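Local atomic coordinates of pectate lyase II (Xanthomonas campestris pv. campestris, PDB entry 2QY1), a protein that probably cleaves pectate, the demethylated pectin backbone of plant cell walls, as a secreted lyase of polysaccharide lyase family 1. Residues S28-Y33 with K64-K69; G50-V55 with I104-G109; I116-N121 with S127-D132; N251-R256 with W264-N269. The protein carries 2 engineered substitutions. All coordinates share one frame; numbering follows the deposited sequence.

Interaction 1: residues S28-Y33 with K64-K69; sequences SAIDSY and KTVQIK
I30 turns CG1 to the side of its backbone N (chi1 -68°) and then extends the chain (chi2 159°). This sends CD1 across to the strand 65-69. V66 answers with CG1, which lies anti to its own backbone N. The setting is the right-handed parallel beta-helix of this family, with the amphipathic helix 23-32 packed against it near the start of the chain. The short helix and strand segments run nearly parallel, at 15°, with their axes 8.7 Å apart. The contact is mainly apolar, and a single side chain carries the helix side of it. I30 CD1 sits 3.4 Å from V66 CG1, which is tighter than usual van der Waals contact. The same methyl lies 3.8 Å from I68 CG1, where the two isoleucines are nearly perpendicular. CD1 thus touches both V66 and I68, two residues apart on one side of the strand. L41 of the strand 39-43 also touches I30, and V66 further packs on F23 and M26 of the helix. Polar bonds lie beside it: Q27 OE1 accepts from Q67 N, and K71 NZ donates to the carbonyl oxygens of I30 and Y33 at the helix end. The other branch of I30 touches backbone: its CG2 rests 3.5 Å from Q67 O.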
loop_
_atom_site.group_PDB
_atom_site.type_symbol
_atom_site.label_atom_id
_atom_site.label_comp_id
_atom_site.label_asym_id
_atom_site.label_seq_id
_atom_site.Cartn_x
_atom_site.Cartn_y
_atom_site.Cartn_z
ATOM N N SER A 28 -0.981 23.320 5.637
ATOM C CA SER A 28 -1.279 24.404 6.576
ATOM C C SER A 28 -2.287 23.978 7.643
ATOM O O SER A 28 -2.112 24.289 8.824
ATOM C CB SER A 28 -1.780 25.646 5.833
ATOM O OG SER A 28 -2.110 26.675 6.750
ATOM N N ALA A 29 -3.328 23.262 7.224
ATOM C CA ALA A 29 -4.366 22.784 8.141
ATOM C C ALA A 29 -3.827 21.738 9.120
ATOM O O ALA A 29 -4.215 21.718 10.288
ATOM C CB ALA A 29 -5.559 22.240 7.366
ATOM N N ILE A 30 -2.930 20.883 8.638
ATOM C CA ILE A 30 -2.230 19.922 9.492
ATOM C C ILE A 30 -1.297 20.635 10.479
ATOM O O ILE A 30 -1.269 20.290 11.659
ATOM C CB ILE A 30 -1.454 18.874 8.650
ATOM C CG1 ILE A 30 -2.440 17.972 7.907
ATOM C CG2 ILE A 30 -0.542 18.011 9.528
ATOM C CD1 ILE A 30 -1.849 17.282 6.713
ATOM N N ASP A 31 -0.557 21.634 9.990
ATOM C CA ASP A 31 0.384 22.399 10.816
ATOM C C ASP A 31 -0.318 23.145 11.956
ATOM O O ASP A 31 0.215 23.237 13.066
ATOM C CB ASP A 31 1.174 23.408 9.967
ATOM C CG ASP A 31 2.109 22.750 8.951
ATOM O OD1 ASP A 31 2.353 21.522 9.017
ATOM O OD2 ASP A 31 2.609 23.481 8.071
ATOM N N SER A 32 -1.510 23.672 11.671
ATOM C CA SER A 32 -2.292 24.447 12.639
ATOM C C SER A 32 -2.981 23.567 13.683
ATOM O O SER A 32 -3.270 24.015 14.791
ATOM C CB SER A 32 -3.341 25.295 11.912
ATOM O OG SER A 32 -2.727 26.215 11.027
ATOM N N TYR A 33 -3.237 22.319 13.308
ATOM C CA TYR A 33 -3.925 21.335 14.143
ATOM C C TYR A 33 -3.150 21.032 15.430
ATOM O O TYR A 33 -1.926 20.903 15.408
ATOM C CB TYR A 33 -4.140 20.071 13.304
ATOM C CG TYR A 33 -4.773 18.880 13.989
ATOM C CD1 TYR A 33 -5.953 19.001 14.726
ATOM C CD2 TYR A 33 -4.214 17.610 13.847
ATOM C CE1 TYR A 33 -6.536 17.892 15.335
ATOM C CE2 TYR A 33 -4.788 16.500 14.444
ATOM C CZ TYR A 33 -5.946 16.645 15.186
ATOM O OH TYR A 33 -6.510 15.537 15.772
ATOM N N LYS A 64 6.669 16.516 -3.990
ATOM C CA LYS A 64 5.600 17.289 -3.360
ATOM C C LYS A 64 4.868 16.337 -2.420
ATOM O O LYS A 64 4.180 15.414 -2.872
ATOM C CB LYS A 64 4.640 17.847 -4.417
ATOM C CG LYS A 64 5.218 18.978 -5.272
ATOM C CD LYS A 64 4.665 18.970 -6.704
ATOM C CE LYS A 64 3.182 19.302 -6.771
ATOM N NZ LYS A 64 2.655 19.303 -8.179
ATOM N N THR A 65 5.039 16.544 -1.116
ATOM C CA THR A 65 4.587 15.574 -0.118
ATOM C C THR A 65 3.988 16.247 1.116
ATOM O O THR A 65 4.643 17.068 1.772
ATOM C CB THR A 65 5.754 14.636 0.299
ATOM O OG1 THR A 65 6.326 14.044 -0.873
ATOM C CG2 THR A 65 5.280 13.521 1.247
ATOM N N VAL A 66 2.739 15.902 1.413
ATOM C CA VAL A 66 2.076 16.355 2.631
ATOM C C VAL A 66 2.540 15.483 3.802
ATOM O O VAL A 66 2.601 14.257 3.687
ATOM C CB VAL A 66 0.533 16.303 2.487
ATOM C CG1 VAL A 66 -0.150 16.659 3.797
ATOM C CG2 VAL A 66 0.069 17.249 1.395
ATOM N N GLN A 67 2.875 16.118 4.923
ATOM C CA GLN A 67 3.385 15.394 6.088
ATOM C C GLN A 67 2.430 15.488 7.272
ATOM O O GLN A 67 2.083 16.592 7.709
ATOM C CB GLN A 67 4.744 15.949 6.515
ATOM C CG GLN A 67 5.599 16.519 5.392
ATOM C CD GLN A 67 6.845 15.708 5.140
ATOM O OE1 GLN A 67 6.815 14.681 4.465
ATOM N NE2 GLN A 67 7.958 16.176 5.677
ATOM N N ILE A 68 2.006 14.334 7.781
ATOM C CA ILE A 68 1.369 14.253 9.092
ATOM C C ILE A 68 2.416 13.689 10.048
ATOM O O ILE A 68 2.719 12.497 10.017
ATOM C CB ILE A 68 0.110 13.347 9.098
ATOM C CG1 ILE A 68 -0.954 13.875 8.133
ATOM C CG2 ILE A 68 -0.468 13.237 10.515
ATOM C CD1 ILE A 68 -2.077 12.869 7.851
ATOM N N LYS A 69 2.980 14.558 10.880
ATOM C CA LYS A 69 4.077 14.171 11.759
ATOM C C LYS A 69 3.730 14.413 13.222
ATOM O O LYS A 69 3.435 15.542 13.620
ATOM C CB LYS A 69 5.350 14.929 11.371
ATOM C CG LYS A 69 6.584 14.568 12.188
ATOM C CD LYS A 69 7.836 14.906 11.396
ATOM C CE LYS A 69 9.072 14.926 12.264
ATOM N NZ LYS A 69 10.237 15.474 11.516
#

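Interaction 2: residues G50-V55 with I104-G109; sequences GTIKDV and IGLLQG
Two apolar contacts join I52 and V55 to L106, and they are the side-chain contacts between these segments. The family fold is a right-handed parallel beta-helix. Here a long loop between the strands 39-43 and 65-69 comes to lie against the turn that follows the strand 97-105. In the first contact I52 CD1 reaches L106 CB at 3.8 Å, close to the root of the leucine. The extended isoleucine (chi2 163°) puts its end methyl there, and the same atom is 3.8 Å from L106 O. In the second contact V55 CG2 meets L106 CD2 at 3.9 Å. L106 is therefore touched at its base by one residue and at one branch end by the other. Its left-handed backbone angles mark the point where the chain leaves the strand, and its side chain turns toward the loop.

The polar contacts lie beside this patch. L106 O accepts a hydrogen bond from Q58 NE2, and Q108 NE2 donates to P62 O. V55 directly precedes C56, whose disulfide to C143 is a covalent tie for the same loop. Inside the loop, K53 folds back over its own turn, and its NZ donates to G50 O at 2.9 Å, tilted 29° from the carbonyl plane.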
loop_
_atom_site.group_PDB
_atom_site.type_symbol
_atom_site.label_atom_id
_atom_site.label_comp_id
_atom_site.label_asym_id
_atom_site.label_seq_id
_atom_site.Cartn_x
_atom_site.Cartn_y
_atom_site.Cartn_z
ATOM N N GLY A 50 -3.014 15.399 -17.674
ATOM C CA GLY A 50 -2.649 15.742 -19.049
ATOM C C GLY A 50 -1.610 16.846 -19.153
ATOM O O GLY A 50 -0.977 17.011 -20.201
ATOM N N THR A 51 -1.432 17.604 -18.071
ATOM C CA THR A 51 -0.421 18.664 -18.014
ATOM C C THR A 51 1.006 18.108 -17.945
ATOM O O THR A 51 1.974 18.842 -18.158
ATOM C CB THR A 51 -0.650 19.630 -16.828
ATOM O OG1 THR A 51 -0.562 18.909 -15.592
ATOM C CG2 THR A 51 -2.016 20.301 -16.934
ATOM N N ILE A 52 1.128 16.818 -17.633
ATOM C CA ILE A 52 2.421 16.130 -17.647
ATOM C C ILE A 52 2.643 15.506 -19.029
ATOM O O ILE A 52 2.126 14.426 -19.337
ATOM C CB ILE A 52 2.533 15.075 -16.511
ATOM C CG1 ILE A 52 2.310 15.734 -15.142
ATOM C CG2 ILE A 52 3.892 14.370 -16.552
ATOM C CD1 ILE A 52 1.992 14.758 -14.010
ATOM N N LYS A 53 3.408 16.211 -19.858
ATOM C CA LYS A 53 3.622 15.825 -21.254
ATOM C C LYS A 53 4.780 14.842 -21.421
ATOM O O LYS A 53 4.928 14.213 -22.475
ATOM C CB LYS A 53 3.853 17.065 -22.123
ATOM C CG LYS A 53 2.583 17.835 -22.488
ATOM C CD LYS A 53 2.185 18.833 -21.406
ATOM C CE LYS A 53 1.102 19.785 -21.891
ATOM N NZ LYS A 53 -0.218 19.118 -22.105
ATOM N N ASP A 54 5.593 14.721 -20.375
ATOM C CA ASP A 54 6.728 13.810 -20.368
ATOM C C ASP A 54 6.814 13.133 -19.007
ATOM O O ASP A 54 7.112 13.775 -18.004
ATOM C CB ASP A 54 8.021 14.571 -20.684
ATOM C CG ASP A 54 9.235 13.657 -20.824
ATOM O OD1 ASP A 54 9.074 12.416 -20.921
ATOM O OD2 ASP A 54 10.364 14.193 -20.847
ATOM N N VAL A 55 6.529 11.833 -18.992
ATOM C CA VAL A 55 6.597 11.008 -17.783
ATOM C C VAL A 55 7.992 11.082 -17.141
ATOM O O VAL A 55 8.133 11.008 -15.917
ATOM C CB VAL A 55 6.194 9.538 -18.107
ATOM C CG1 VAL A 55 6.739 8.561 -17.083
ATOM C CG2 VAL A 55 4.673 9.413 -18.204
ATOM N N ILE A 104 -3.856 9.599 -6.694
ATOM C CA ILE A 104 -2.474 10.068 -6.598
ATOM C C ILE A 104 -1.677 9.525 -7.790
ATOM O O ILE A 104 -1.480 8.314 -7.914
ATOM C CB ILE A 104 -1.827 9.621 -5.252
ATOM C CG1 ILE A 104 -2.638 10.148 -4.054
ATOM C CG2 ILE A 104 -0.366 10.079 -5.166
ATOM C CD1 ILE A 104 -2.203 9.611 -2.694
ATOM N N GLY A 105 -1.225 10.420 -8.667
ATOM C CA GLY A 105 -0.581 9.987 -9.903
ATOM C C GLY A 105 0.669 10.732 -10.326
ATOM O O GLY A 105 0.808 11.933 -10.079
ATOM N N LEU A 106 1.579 9.990 -10.962
ATOM C CA LEU A 106 2.751 10.535 -11.651
ATOM C C LEU A 106 3.524 11.580 -10.840
ATOM O O LEU A 106 3.770 12.701 -11.308
ATOM C CB LEU A 106 2.346 11.087 -13.024
ATOM C CG LEU A 106 1.864 10.052 -14.047
ATOM C CD1 LEU A 106 1.025 10.724 -15.130
ATOM C CD2 LEU A 106 3.048 9.301 -14.657
ATOM N N LEU A 107 3.913 11.191 -9.629
ATOM C CA LEU A 107 4.558 12.104 -8.686
ATOM C C LEU A 107 5.990 12.458 -9.067
ATOM O O LEU A 107 6.714 11.646 -9.643
ATOM C CB LEU A 107 4.539 11.520 -7.271
ATOM C CG LEU A 107 3.190 11.171 -6.644
ATOM C CD1 LEU A 107 3.404 10.635 -5.247
ATOM C CD2 LEU A 107 2.271 12.375 -6.614
ATOM N N GLN A 108 6.369 13.687 -8.730
ATOM C CA GLN A 108 7.734 14.179 -8.856
ATOM C C GLN A 108 8.596 13.586 -7.743
ATOM O O GLN A 108 8.089 13.259 -6.667
ATOM C CB GLN A 108 7.753 15.712 -8.744
ATOM C CG GLN A 108 6.877 16.442 -9.770
ATOM C CD GLN A 108 6.863 17.961 -9.610
ATOM O OE1 GLN A 108 6.200 18.658 -10.380
ATOM N NE2 GLN A 108 7.597 18.478 -8.627
ATOM N N GLY A 109 9.894 13.455 -8.000
ATOM C CA GLY A 109 10.839 13.121 -6.938
ATOM C C GLY A 109 11.685 11.885 -7.167
ATOM O O GLY A 109 12.709 11.711 -6.509
#

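Interaction 3: residues I116-N121 with S127-D132; sequences ISLEGN and SKIWVD
I116 and V131 meet tip to tip, while L118 and I129 run alongside each other, pointing opposite ways. I116 CD1 lies 3.9 Å from V131 CG1, and I116 CG2 is 4.1 Å from V131 CG2. In the second pair I129 CG2 is touched by both branches of the leucine, with L118 CD1 and L118 CD2 each 3.9 Å away. All four residues are buried. This is the interior of a parallel beta-helix, where strands on different faces of the coil point apolar residues at one another. The packing continues outward: I116 packs on I104, L118 on V90, and both L118 and I129 on V164. The chain turns a corner at K128, putting I129 and V131 on a face that looks back at 116-119.

S117 and E119 lie on the other side of their strand. S117 OG donates to E119 OE2 at 2.8 Å, from above the carboxylate plane, and the same oxygen is salt-bridged to R89. W130 points its CB away and has D132 CB 3.4 Å above one ring face, toward the rim. Between these two segments the attraction is thus apolar packing, while backbone bonds such as I116 with D156 run to neighbouring rungs.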
loop_
_atom_site.group_PDB
_atom_site.type_symbol
_atom_site.label_atom_id
_atom_site.label_comp_id
_atom_site.label_asym_id
_atom_site.label_seq_id
_atom_site.Cartn_x
_atom_site.Cartn_y
_atom_site.Cartn_z
ATOM N N ILE A 116 1.953 7.006 -0.765
ATOM C CA ILE A 116 1.449 6.937 0.603
ATOM C C ILE A 116 2.497 6.206 1.433
ATOM O O ILE A 116 2.766 5.024 1.207
ATOM C CB ILE A 116 0.067 6.236 0.678
ATOM C CG1 ILE A 116 -0.983 7.035 -0.111
ATOM C CG2 ILE A 116 -0.369 6.040 2.136
ATOM C CD1 ILE A 116 -2.294 6.288 -0.371
ATOM N N SER A 117 3.102 6.923 2.374
ATOM C CA SER A 117 4.199 6.376 3.160
ATOM C C SER A 117 3.940 6.503 4.650
ATOM O O SER A 117 3.631 7.587 5.146
ATOM C CB SER A 117 5.514 7.074 2.800
ATOM O OG SER A 117 6.568 6.640 3.644
ATOM N N LEU A 118 4.078 5.383 5.353
ATOM C CA LEU A 118 3.940 5.337 6.799
ATOM C C LEU A 118 5.291 4.957 7.387
ATOM O O LEU A 118 5.888 3.964 6.977
ATOM C CB LEU A 118 2.880 4.301 7.195
ATOM C CG LEU A 118 1.576 4.247 6.388
ATOM C CD1 LEU A 118 0.702 3.076 6.847
ATOM C CD2 LEU A 118 0.804 5.564 6.470
ATOM N N GLU A 119 5.786 5.743 8.338
ATOM C CA GLU A 119 7.132 5.490 8.857
ATOM C C GLU A 119 7.334 5.770 10.338
ATOM O O GLU A 119 7.037 6.860 10.834
ATOM C CB GLU A 119 8.198 6.220 8.024
ATOM C CG GLU A 119 7.724 7.507 7.367
ATOM C CD GLU A 119 8.676 7.998 6.296
ATOM O OE1 GLU A 119 9.882 8.127 6.588
ATOM O OE2 GLU A 119 8.210 8.259 5.164
ATOM N N GLY A 120 7.856 4.764 11.032
ATOM C CA GLY A 120 8.325 4.942 12.393
ATOM C C GLY A 120 9.651 5.679 12.391
ATOM O O GLY A 120 10.380 5.664 11.394
ATOM N N ASN A 121 9.946 6.348 13.501
ATOM C CA ASN A 121 11.259 6.942 13.735
ATOM C C ASN A 121 11.587 6.913 15.228
ATOM O O ASN A 121 10.906 6.224 15.991
ATOM C CB ASN A 121 11.373 8.355 13.124
ATOM C CG ASN A 121 10.332 9.342 13.666
ATOM O OD1 ASN A 121 10.021 10.343 13.016
ATOM N ND2 ASN A 121 9.806 9.074 14.847
ATOM N N SER A 127 0.418 3.883 14.178
ATOM C CA SER A 127 -0.461 2.739 14.418
ATOM C C SER A 127 -1.915 3.132 14.195
ATOM O O SER A 127 -2.259 4.313 14.256
ATOM C CB SER A 127 -0.269 2.172 15.829
ATOM O OG SER A 127 -0.737 3.063 16.823
ATOM N N LYS A 128 -2.755 2.127 13.952
ATOM C CA LYS A 128 -4.157 2.320 13.587
ATOM C C LYS A 128 -4.256 3.259 12.388
ATOM O O LYS A 128 -4.690 4.405 12.508
ATOM C CB LYS A 128 -5.011 2.810 14.772
ATOM C CG LYS A 128 -4.993 1.918 16.037
ATOM C CD LYS A 128 -5.044 0.405 15.750
ATOM C CE LYS A 128 -6.426 -0.074 15.324
ATOM N NZ LYS A 128 -6.541 -1.572 15.325
ATOM N N ILE A 129 -3.815 2.763 11.235
ATOM C CA ILE A 129 -3.883 3.518 9.989
ATOM C C ILE A 129 -4.793 2.777 9.012
ATOM O O ILE A 129 -4.715 1.553 8.888
ATOM C CB ILE A 129 -2.479 3.726 9.341
ATOM C CG1 ILE A 129 -1.410 4.122 10.382
ATOM C CG2 ILE A 129 -2.557 4.725 8.170
ATOM C CD1 ILE A 129 -1.617 5.478 11.083
ATOM N N TRP A 130 -5.665 3.520 8.335
ATOM C CA TRP A 130 -6.551 2.945 7.338
ATOM C C TRP A 130 -6.313 3.612 5.996
ATOM O O TRP A 130 -6.657 4.778 5.806
ATOM C CB TRP A 130 -8.016 3.107 7.762
ATOM C CG TRP A 130 -9.001 2.306 6.944
ATOM C CD1 TRP A 130 -8.765 1.128 6.281
ATOM C CD2 TRP A 130 -10.393 2.602 6.748
ATOM N NE1 TRP A 130 -9.920 0.686 5.674
ATOM C CE2 TRP A 130 -10.932 1.570 5.943
ATOM C CE3 TRP A 130 -11.236 3.644 7.169
ATOM C CZ2 TRP A 130 -12.277 1.549 5.547
ATOM C CZ3 TRP A 130 -12.574 3.623 6.774
ATOM C CH2 TRP A 130 -13.081 2.579 5.972
ATOM N N VAL A 131 -5.698 2.871 5.078
ATOM C CA VAL A 131 -5.464 3.344 3.716
ATOM C C VAL A 131 -6.521 2.666 2.840
ATOM O O VAL A 131 -6.421 1.474 2.558
ATOM C CB VAL A 131 -4.022 3.013 3.242
ATOM C CG1 VAL A 131 -3.800 3.444 1.784
ATOM C CG2 VAL A 131 -2.988 3.677 4.160
ATOM N N ASP A 132 -7.539 3.424 2.431
ATOM C CA ASP A 132 -8.748 2.823 1.852
ATOM C C ASP A 132 -9.267 3.546 0.606
ATOM O O ASP A 132 -9.319 4.772 0.570
ATOM C CB ASP A 132 -9.844 2.767 2.926
ATOM C CG ASP A 132 -11.132 2.131 2.428
ATOM O OD1 ASP A 132 -11.195 0.885 2.327
ATOM O OD2 ASP A 132 -12.094 2.883 2.163
#

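Interaction 4: residues N251-R256 with W264-N269; sequences NPVTSR and WDLINN
V253 CG1 sits over one face of the W264 indole and forms the tight part of this contact. It is 3.8 Å from the centroid of the five-membered ring and 20° off the ring normal, a CH-pi contact. Its nearest ring atom is W264 CD2 at 3.5 Å. The valine methyl gets there because it lies anti to the backbone N. W264 holds CG between its backbone N and its carbonyl carbon (chi1 44°), a crowded setting that carries the six-membered ring along toward S255. There W264 CZ3 is 3.3 Å from T254 O, which approaches obliquely. S255 N lies at the ring edge, near its plane, 3.6 Å from W264 CZ3, and S255 CB is 3.8 Å from that same carbon.

The fold is a parallel beta-helix. The strands 245-255 and 263-267 follow each other in the chain, and 263-267 pairs in parallel with the strand 238-242. The short segments 253-255 and 264-267 run nearly antiparallel, at 169°, with axes 9.8 Å apart. The gap is filled by side chains, and no hydrogen bond crosses it.

Packing is looser at L266, which is partly exposed. Its CD2 meets the other valine branch, V253 CG2, only at 4.2 Å, and I241 touches both residues. On the far side of the strand 253-255, T254 turns its CB away from the indole. Its OG1 takes a bond from R256 NE at 3.1 Å and is also hydrogen-bonded to A287 O and N288 OD1. S255 OG bonds to V233 O and to the backbone N of G262.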
loop_
_atom_site.group_PDB
_atom_site.type_symbol
_atom_site.label_atom_id
_atom_site.label_comp_id
_atom_site.label_asym_id
_atom_site.label_seq_id
_atom_site.Cartn_x
_atom_site.Cartn_y
_atom_site.Cartn_z
ATOM N N ASN A 251 5.886 -15.152 -10.487
ATOM C CA ASN A 251 6.202 -15.352 -9.066
ATOM C C ASN A 251 5.147 -14.754 -8.118
ATOM O O ASN A 251 5.463 -13.852 -7.333
ATOM C CB ASN A 251 7.595 -14.794 -8.736
ATOM C CG ASN A 251 8.664 -15.290 -9.689
ATOM O OD1 ASN A 251 9.315 -14.498 -10.374
ATOM N ND2 ASN A 251 8.854 -16.602 -9.737
ATOM N N PRO A 252 3.889 -15.243 -8.201
ATOM C CA PRO A 252 2.801 -14.659 -7.408
ATOM C C PRO A 252 3.025 -14.733 -5.901
ATOM O O PRO A 252 2.678 -13.796 -5.178
ATOM C CB PRO A 252 1.573 -15.482 -7.818
ATOM C CG PRO A 252 2.119 -16.737 -8.403
ATOM C CD PRO A 252 3.410 -16.352 -9.047
ATOM N N VAL A 253 3.594 -15.842 -5.439
ATOM C CA VAL A 253 3.946 -16.011 -4.034
ATOM C C VAL A 253 5.379 -16.519 -3.973
ATOM O O VAL A 253 5.682 -17.617 -4.451
ATOM C CB VAL A 253 2.981 -16.979 -3.301
ATOM C CG1 VAL A 253 3.428 -17.200 -1.865
ATOM C CG2 VAL A 253 1.552 -16.446 -3.331
ATOM N N THR A 254 6.261 -15.710 -3.399
ATOM C CA THR A 254 7.688 -16.023 -3.385
ATOM C C THR A 254 8.385 -15.460 -2.148
ATOM O O THR A 254 7.816 -14.649 -1.416
ATOM C CB THR A 254 8.395 -15.512 -4.678
ATOM O OG1 THR A 254 9.770 -15.921 -4.679
ATOM C CG2 THR A 254 8.317 -13.984 -4.798
ATOM N N SER A 255 9.607 -15.930 -1.915
ATOM C CA SER A 255 10.521 -15.318 -0.962
ATOM C C SER A 255 11.893 -15.227 -1.617
ATOM O O SER A 255 12.497 -16.251 -1.924
ATOM C CB SER A 255 10.608 -16.136 0.320
ATOM O OG SER A 255 11.504 -15.520 1.226
ATOM N N ARG A 256 12.378 -14.007 -1.834
ATOM C CA ARG A 256 13.642 -13.804 -2.550
ATOM C C ARG A 256 14.361 -12.505 -2.182
ATOM O O ARG A 256 13.725 -11.517 -1.816
ATOM C CB ARG A 256 13.414 -13.864 -4.068
ATOM C CG ARG A 256 12.388 -12.858 -4.604
ATOM C CD ARG A 256 12.192 -13.010 -6.103
ATOM N NE ARG A 256 11.721 -14.349 -6.454
ATOM C CZ ARG A 256 11.785 -14.880 -7.672
ATOM N NH1 ARG A 256 12.306 -14.193 -8.680
ATOM N NH2 ARG A 256 11.329 -16.109 -7.880
ATOM N N TRP A 264 4.540 -18.543 4.345
ATOM C CA TRP A 264 3.146 -18.291 3.981
ATOM C C TRP A 264 2.176 -19.406 4.360
ATOM O O TRP A 264 2.519 -20.590 4.329
ATOM C CB TRP A 264 3.015 -17.967 2.486
ATOM C CG TRP A 264 3.812 -18.860 1.583
ATOM C CD1 TRP A 264 3.495 -20.126 1.191
ATOM C CD2 TRP A 264 5.059 -18.545 0.952
ATOM N NE1 TRP A 264 4.468 -20.625 0.354
ATOM C CE2 TRP A 264 5.438 -19.672 0.190
ATOM C CE3 TRP A 264 5.890 -17.416 0.952
ATOM C CZ2 TRP A 264 6.617 -19.707 -0.562
ATOM C CZ3 TRP A 264 7.064 -17.452 0.206
ATOM C CH2 TRP A 264 7.414 -18.589 -0.543
ATOM N N ASP A 265 0.963 -18.994 4.723
ATOM C CA ASP A 265 -0.154 -19.890 4.985
ATOM C C ASP A 265 -1.180 -19.659 3.874
ATOM O O ASP A 265 -1.839 -18.615 3.825
ATOM C CB ASP A 265 -0.757 -19.584 6.363
ATOM C CG ASP A 265 -1.661 -20.695 6.883
ATOM O OD1 ASP A 265 -2.216 -21.467 6.074
ATOM O OD2 ASP A 265 -1.827 -20.789 8.118
ATOM N N LEU A 266 -1.288 -20.633 2.974
ATOM C CA LEU A 266 -2.115 -20.509 1.773
ATOM C C LEU A 266 -3.423 -21.283 1.898
ATOM O O LEU A 266 -3.417 -22.465 2.235
ATOM C CB LEU A 266 -1.341 -20.995 0.542
ATOM C CG LEU A 266 -0.154 -20.166 0.034
ATOM C CD1 LEU A 266 0.777 -21.026 -0.809
ATOM C CD2 LEU A 266 -0.619 -18.959 -0.760
ATOM N N ILE A 267 -4.541 -20.603 1.641
ATOM C CA ILE A 267 -5.859 -21.249 1.627
ATOM C C ILE A 267 -6.801 -20.571 0.632
ATOM O O ILE A 267 -6.861 -19.339 0.559
ATOM C CB ILE A 267 -6.562 -21.273 3.029
ATOM C CG1 ILE A 267 -5.573 -21.159 4.199
ATOM C CG2 ILE A 267 -7.427 -22.530 3.174
ATOM C CD1 ILE A 267 -5.256 -19.729 4.621
ATOM N N ASN A 268 -7.520 -21.390 -0.135
ATOM C CA ASN A 268 -8.643 -20.949 -0.982
ATOM C C ASN A 268 -8.339 -19.900 -2.056
ATOM O O ASN A 268 -9.247 -19.213 -2.525
ATOM C CB ASN A 268 -9.827 -20.483 -0.113
ATOM C CG ASN A 268 -10.429 -21.603 0.714
ATOM O OD1 ASN A 268 -10.362 -22.777 0.345
ATOM N ND2 ASN A 268 -11.033 -21.241 1.841
ATOM N N ASN A 269 -7.077 -19.784 -2.456
ATOM C CA ASN A 269 -6.699 -18.836 -3.504
ATOM C C ASN A 269 -7.164 -19.301 -4.878
ATOM O O ASN A 269 -7.007 -20.470 -5.224
ATOM C CB ASN A 269 -5.185 -18.602 -3.507
ATOM C CG ASN A 269 -4.694 -17.933 -2.237
ATOM O OD1 ASN A 269 -4.050 -18.566 -1.402
ATOM N ND2 ASN A 269 -5.005 -16.653 -2.083
#

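Overall arrangement
Interactions 1, 3 and 4 lie almost in line. The centres of interactions 1 and 3 are about 15 Å apart. Those of interactions 3 and 4 are about 24 Å apart. Those of interactions 1 and 4 are about 38 Å apart, and these two sit on opposite sides of the chain's centre. Interaction 2 is off to one side but is joined to two of the others. K64 CD of interaction 1 packs on Q108 NE2 of interaction 2 at 3.5 Å. I104 CD1 of interaction 2 meets I116 CG1 of interaction 3 at 3.8 Å. Interactions 1 and 3 do not touch, yet both use the four-strand parallel sheet, through the strands 65-69 and 116-119.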